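Local coordinates for protein esterase (PDB 4W9R) that is of unknown function but probably belongs to the esterase-like alpha/beta-hydrolases, with a helical C-terminal region, at residues A121-G126 with A219-G224; K242-Q247 with Y285-S290. All coordinates share one frame; numbering follows the deposited sequence.

Contact 1: residues A121-G126 with A219-G224; sequences ASEEAG and AAKLQG
Lys221 reaches from helix 217-232 to the carboxylate of Glu123, and its NZ forms a salt bridge with OE2 at 2.9 Å. The ammonium comes to the syn side of that oxygen, 19° out of the carboxylate plane, while NZ of Lys221 makes a weak second bond of 3.3 Å to Glu123 OE1. The two side chains cross at about a right angle. A bend at chi3 (-71°) turns the end of Lys221, whose CD lies 3.8 Å from Ser122 CB. Here the strand 116-122 runs through a sharp turn into the helix 123-128, with Glu123 at positive phi (57°), as in the nucleophile elbow of alpha/beta-hydrolases. The position that would hold the serine, cysteine or aspartate nucleophile in such an elbow appears to be taken here by a glutamate. Ser122 steadies the acid: its OG donates to Glu123 OE1 at 2.6 Å, arriving from above the carboxylate plane. A water donates to the same OG (3.0 Å) and accepts from Lys221 NZ (2.7 Å), so serine and lysine are also linked through solvent. Further out, Asn148 ND2 bonds to Glu123 OE2, and Asn42 OD1 takes the backbone N-H of Ser122. Tyr56 of the second subunit packs on Lys221.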
loop_
_atom_site.group_PDB
_atom_site.type_symbol
_atom_site.label_atom_id
_atom_site.label_comp_id
_atom_site.label_asym_id
_atom_site.label_seq_id
_atom_site.Cartn_x
_atom_site.Cartn_y
_atom_site.Cartn_z
ATOM N N ALA B 121 1.057 -2.588 -14.145
ATOM C CA ALA B 121 2.451 -2.841 -14.481
ATOM C C ALA B 121 3.344 -1.674 -14.078
ATOM O O ALA B 121 2.868 -0.558 -13.869
ATOM C CB ALA B 121 2.590 -3.125 -15.967
ATOM N N SER B 122 4.642 -1.941 -13.967
ATOM C CA SER B 122 5.604 -0.910 -13.604
ATOM C C SER B 122 6.831 -0.933 -14.514
ATOM O O SER B 122 7.094 -1.930 -15.189
ATOM C CB SER B 122 6.033 -1.068 -12.142
ATOM O OG SER B 122 6.762 -2.265 -11.943
ATOM N N GLU B 123 7.569 0.176 -14.522
ATOM C CA GLU B 123 8.780 0.325 -15.333
ATOM C C GLU B 123 8.509 0.087 -16.819
ATOM O O GLU B 123 7.586 0.671 -17.385
ATOM C CB GLU B 123 9.883 -0.614 -14.834
ATOM C CG GLU B 123 10.539 -0.171 -13.527
ATOM C CD GLU B 123 9.673 -0.428 -12.306
ATOM O OE1 GLU B 123 9.271 -1.593 -12.095
ATOM O OE2 GLU B 123 9.398 0.533 -11.557
ATOM N N GLU B 124 9.315 -0.764 -17.447
ATOM C CA GLU B 124 9.170 -1.036 -18.875
ATOM C C GLU B 124 7.801 -1.628 -19.196
ATOM O O GLU B 124 7.148 -1.219 -20.156
ATOM C CB GLU B 124 10.274 -1.974 -19.366
ATOM C CG GLU B 124 11.666 -1.354 -19.404
ATOM C CD GLU B 124 12.344 -1.349 -18.046
ATOM O OE1 GLU B 124 11.804 -1.970 -17.106
ATOM O OE2 GLU B 124 13.420 -0.726 -17.922
ATOM N N ALA B 125 7.371 -2.591 -18.386
ATOM C CA ALA B 125 6.056 -3.198 -18.555
ATOM C C ALA B 125 4.952 -2.164 -18.342
ATOM O O ALA B 125 3.891 -2.238 -18.963
ATOM C CB ALA B 125 5.882 -4.367 -17.600
ATOM N N GLY B 126 5.212 -1.202 -17.461
ATOM C CA GLY B 126 4.273 -0.127 -17.200
ATOM C C GLY B 126 4.001 0.710 -18.435
ATOM O O GLY B 126 2.879 1.162 -18.656
ATOM N N ALA B 219 8.195 3.567 -3.100
ATOM C CA ALA B 219 7.161 4.023 -2.181
ATOM C C ALA B 219 6.010 4.665 -2.949
ATOM O O ALA B 219 4.852 4.580 -2.541
ATOM C CB ALA B 219 7.737 5.000 -1.173
ATOM N N ALA B 220 6.339 5.308 -4.065
ATOM C CA ALA B 220 5.334 5.958 -4.897
ATOM C C ALA B 220 4.467 4.934 -5.617
ATOM O O ALA B 220 3.270 5.151 -5.810
ATOM C CB ALA B 220 5.996 6.886 -5.898
ATOM N N LYS B 221 5.072 3.819 -6.013
ATOM C CA LYS B 221 4.343 2.770 -6.715
ATOM C C LYS B 221 3.284 2.137 -5.817
ATOM O O LYS B 221 2.184 1.826 -6.273
ATOM C CB LYS B 221 5.302 1.701 -7.240
ATOM C CG LYS B 221 6.181 2.182 -8.381
ATOM C CD LYS B 221 6.845 1.025 -9.110
ATOM C CE LYS B 221 7.930 0.381 -8.268
ATOM N NZ LYS B 221 8.634 -0.694 -9.021
ATOM N N LEU B 222 3.618 1.950 -4.543
ATOM C CA LEU B 222 2.663 1.410 -3.581
ATOM C C LEU B 222 1.469 2.341 -3.438
ATOM O O LEU B 222 0.320 1.900 -3.443
ATOM C CB LEU B 222 3.316 1.195 -2.216
ATOM C CG LEU B 222 4.337 0.067 -2.085
ATOM C CD1 LEU B 222 4.820 -0.038 -0.648
ATOM C CD2 LEU B 222 3.761 -1.259 -2.561
ATOM N N GLN B 223 1.752 3.634 -3.314
ATOM C CA GLN B 223 0.701 4.631 -3.177
ATOM C C GLN B 223 -0.108 4.739 -4.465
ATOM O O GLN B 223 -1.290 5.075 -4.437
ATOM C CB GLN B 223 1.297 5.988 -2.803
ATOM C CG GLN B 223 2.042 5.984 -1.477
ATOM C CD GLN B 223 2.649 7.332 -1.147
ATOM O OE1 GLN B 223 1.940 8.331 -1.018
ATOM N NE2 GLN B 223 3.970 7.369 -1.015
ATOM N N GLY B 224 0.538 4.443 -5.588
ATOM C CA GLY B 224 -0.125 4.462 -6.878
ATOM C C GLY B 224 -1.206 3.404 -6.975
ATOM O O GLY B 224 -2.302 3.668 -7.470
HETATM O O HOH W 1 7.503 -3.160 -9.180
#

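Contact 2: residues K242-Q247 with Y285-S290; sequences KEFKTQ and YTAINS
A chi1 of 163° swings the Phe244 ring away from its own backbone N and off helix 241-248 to Thr286 and Ala287 of helix 278-290; a Thr286 chi1 of -58° sets OG1 beside the backbone N and CG2 anti to it, where the methyl faces the ring. The contact illustrates how a single aromatic side chain can join two helices. It lies in the all-helical C-terminal part of the chain, whose successive helices are consistent with a tetratricopeptide-like array. The far rim of the ring does the touching. CZ meets Thr286 CG2 at 3.8 Å, the two side chains crossing at about a right angle, and CE1 meets Ala287 CB at 3.8 Å. Both methyl groups approach the ring obliquely, whereas the backbone N of Ala287 lies at its edge, in the ring plane. The contact is carried mainly by carbon atoms, and no hydrogen bond crosses between the segments. The hydroxyl of Thr286 is occupied within its own helix, where OG1 bonds to Met282 O. Ile255 of helix 255-270 also covers Ala287, extending the apolar surface beyond the phenylalanine. Were Phe244 cut back to an alanine, both methyl groups would probably lose their aromatic partner and a gap would open between the two helices. At the start of helix 241-248, Glu181 of the second subunit receives the backbone N-H groups of Lys242 and Glu243. A wider pi-type turn follows at 244-247, and there Thr246 OG1 donates back to Lys242 O at 2.9 Å.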
loop_
_atom_site.group_PDB
_atom_site.type_symbol
_atom_site.label_atom_id
_atom_site.label_comp_id
_atom_site.label_asym_id
_atom_site.label_seq_id
_atom_site.Cartn_x
_atom_site.Cartn_y
_atom_site.Cartn_z
ATOM N N LYS B 242 -22.115 12.669 4.060
ATOM C CA LYS B 242 -21.901 13.884 3.284
ATOM C C LYS B 242 -22.583 13.783 1.924
ATOM O O LYS B 242 -23.217 14.731 1.467
ATOM C CB LYS B 242 -20.406 14.148 3.106
ATOM C CG LYS B 242 -20.078 15.319 2.195
ATOM C CD LYS B 242 -20.441 16.645 2.838
ATOM C CE LYS B 242 -19.948 17.807 1.993
ATOM N NZ LYS B 242 -20.198 19.120 2.649
ATOM N N GLU B 243 -22.449 12.623 1.286
ATOM C CA GLU B 243 -23.086 12.368 -0.002
ATOM C C GLU B 243 -24.604 12.407 0.134
ATOM O O GLU B 243 -25.298 13.013 -0.682
ATOM C CB GLU B 243 -22.637 11.016 -0.562
ATOM C CG GLU B 243 -23.257 10.648 -1.905
ATOM C CD GLU B 243 -22.814 9.279 -2.392
ATOM O OE1 GLU B 243 -21.951 8.661 -1.731
ATOM O OE2 GLU B 243 -23.329 8.817 -3.433
ATOM N N PHE B 244 -25.107 11.757 1.178
ATOM C CA PHE B 244 -26.534 11.731 1.475
ATOM C C PHE B 244 -27.080 13.134 1.717
ATOM O O PHE B 244 -28.104 13.520 1.155
ATOM C CB PHE B 244 -26.792 10.840 2.694
ATOM C CG PHE B 244 -28.136 11.045 3.331
ATOM C CD1 PHE B 244 -29.281 10.523 2.754
ATOM C CD2 PHE B 244 -28.251 11.745 4.523
ATOM C CE1 PHE B 244 -30.517 10.706 3.346
ATOM C CE2 PHE B 244 -29.483 11.931 5.118
ATOM C CZ PHE B 244 -30.618 11.409 4.530
ATOM N N LYS B 245 -26.379 13.896 2.547
ATOM C CA LYS B 245 -26.807 15.237 2.920
ATOM C C LYS B 245 -26.763 16.198 1.731
ATOM O O LYS B 245 -27.495 17.187 1.691
ATOM C CB LYS B 245 -25.930 15.761 4.061
ATOM C CG LYS B 245 -26.512 16.928 4.832
ATOM C CD LYS B 245 -25.720 17.179 6.110
ATOM C CE LYS B 245 -25.713 15.945 7.007
ATOM N NZ LYS B 245 -24.966 16.168 8.280
ATOM N N THR B 246 -25.908 15.891 0.760
ATOM C CA THR B 246 -25.691 16.763 -0.391
ATOM C C THR B 246 -26.458 16.317 -1.633
ATOM O O THR B 246 -27.303 17.044 -2.142
ATOM C CB THR B 246 -24.196 16.856 -0.745
ATOM O OG1 THR B 246 -23.471 17.383 0.372
ATOM C CG2 THR B 246 -23.991 17.763 -1.949
ATOM N N GLN B 247 -26.135 15.131 -2.137
ATOM C CA GLN B 247 -26.691 14.665 -3.404
ATOM C C GLN B 247 -28.108 14.097 -3.297
ATOM O O GLN B 247 -28.798 13.962 -4.307
ATOM C CB GLN B 247 -25.768 13.609 -4.015
ATOM C CG GLN B 247 -24.329 14.066 -4.164
ATOM C CD GLN B 247 -24.194 15.282 -5.058
ATOM O OE1 GLN B 247 -23.410 16.188 -4.775
ATOM N NE2 GLN B 247 -24.954 15.305 -6.147
ATOM N N TYR B 285 -34.497 5.779 1.738
ATOM C CA TYR B 285 -35.777 5.844 2.437
ATOM C C TYR B 285 -35.901 7.110 3.281
ATOM O O TYR B 285 -36.953 7.751 3.300
ATOM C CB TYR B 285 -35.954 4.601 3.312
ATOM C CG TYR B 285 -37.187 4.607 4.189
ATOM C CD1 TYR B 285 -38.449 4.393 3.650
ATOM C CD2 TYR B 285 -37.085 4.805 5.559
ATOM C CE1 TYR B 285 -39.576 4.389 4.451
ATOM C CE2 TYR B 285 -38.206 4.803 6.368
ATOM C CZ TYR B 285 -39.448 4.593 5.809
ATOM O OH TYR B 285 -40.566 4.590 6.611
ATOM N N THR B 286 -34.825 7.465 3.975
ATOM C CA THR B 286 -34.811 8.653 4.822
ATOM C C THR B 286 -34.964 9.923 3.986
ATOM O O THR B 286 -35.683 10.847 4.370
ATOM C CB THR B 286 -33.513 8.737 5.652
ATOM O OG1 THR B 286 -33.378 7.554 6.449
ATOM C CG2 THR B 286 -33.534 9.951 6.565
ATOM N N ALA B 287 -34.288 9.957 2.842
ATOM C CA ALA B 287 -34.364 11.098 1.937
ATOM C C ALA B 287 -35.760 11.220 1.341
ATOM O O ALA B 287 -36.267 12.323 1.131
ATOM C CB ALA B 287 -33.325 10.970 0.834
ATOM N N ILE B 288 -36.372 10.072 1.067
ATOM C CA ILE B 288 -37.732 10.017 0.547
ATOM C C ILE B 288 -38.711 10.673 1.516
ATOM O O ILE B 288 -39.573 11.456 1.110
ATOM C CB ILE B 288 -38.155 8.558 0.272
ATOM C CG1 ILE B 288 -37.585 8.088 -1.068
ATOM C CG2 ILE B 288 -39.668 8.413 0.277
ATOM C CD1 ILE B 288 -37.781 6.613 -1.333
ATOM N N ASN B 289 -38.559 10.368 2.801
ATOM C CA ASN B 289 -39.450 10.900 3.826
ATOM C C ASN B 289 -39.276 12.397 4.058
ATOM O O ASN B 289 -40.245 13.103 4.335
ATOM C CB ASN B 289 -39.243 10.152 5.144
ATOM C CG ASN B 289 -39.711 8.714 5.074
ATOM O OD1 ASN B 289 -40.536 8.358 4.230
ATOM N ND2 ASN B 289 -39.195 7.879 5.966
ATOM N N SER B 290 -38.041 12.879 3.950
ATOM C CA SER B 290 -37.746 14.281 4.232
ATOM C C SER B 290 -38.301 15.213 3.155
ATOM O O SER B 290 -38.716 16.333 3.451
ATOM C CB SER B 290 -36.237 14.490 4.379
ATOM O OG SER B 290 -35.562 14.223 3.163
#

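In the fold
Contact 1 is buried in the alpha/beta part of the chain, where it ties the end of a sheet strand and the turn after it to a helix; contact 2, partly buried, joins two helices in the all-helical part. Each covers the same modest area, 104 Å², by different means: charge, hydroxyl and water in the first, methyl groups against an aromatic rim in the second. They share no element, although helices 217-232 and 241-248 are consecutive; the centres of the two contacts lie about 39 Å apart, on opposite sides of the chain's centre. Both touch the second subunit, contact 1 mainly through packing and contact 2 through polar bonds to backbone N-H groups.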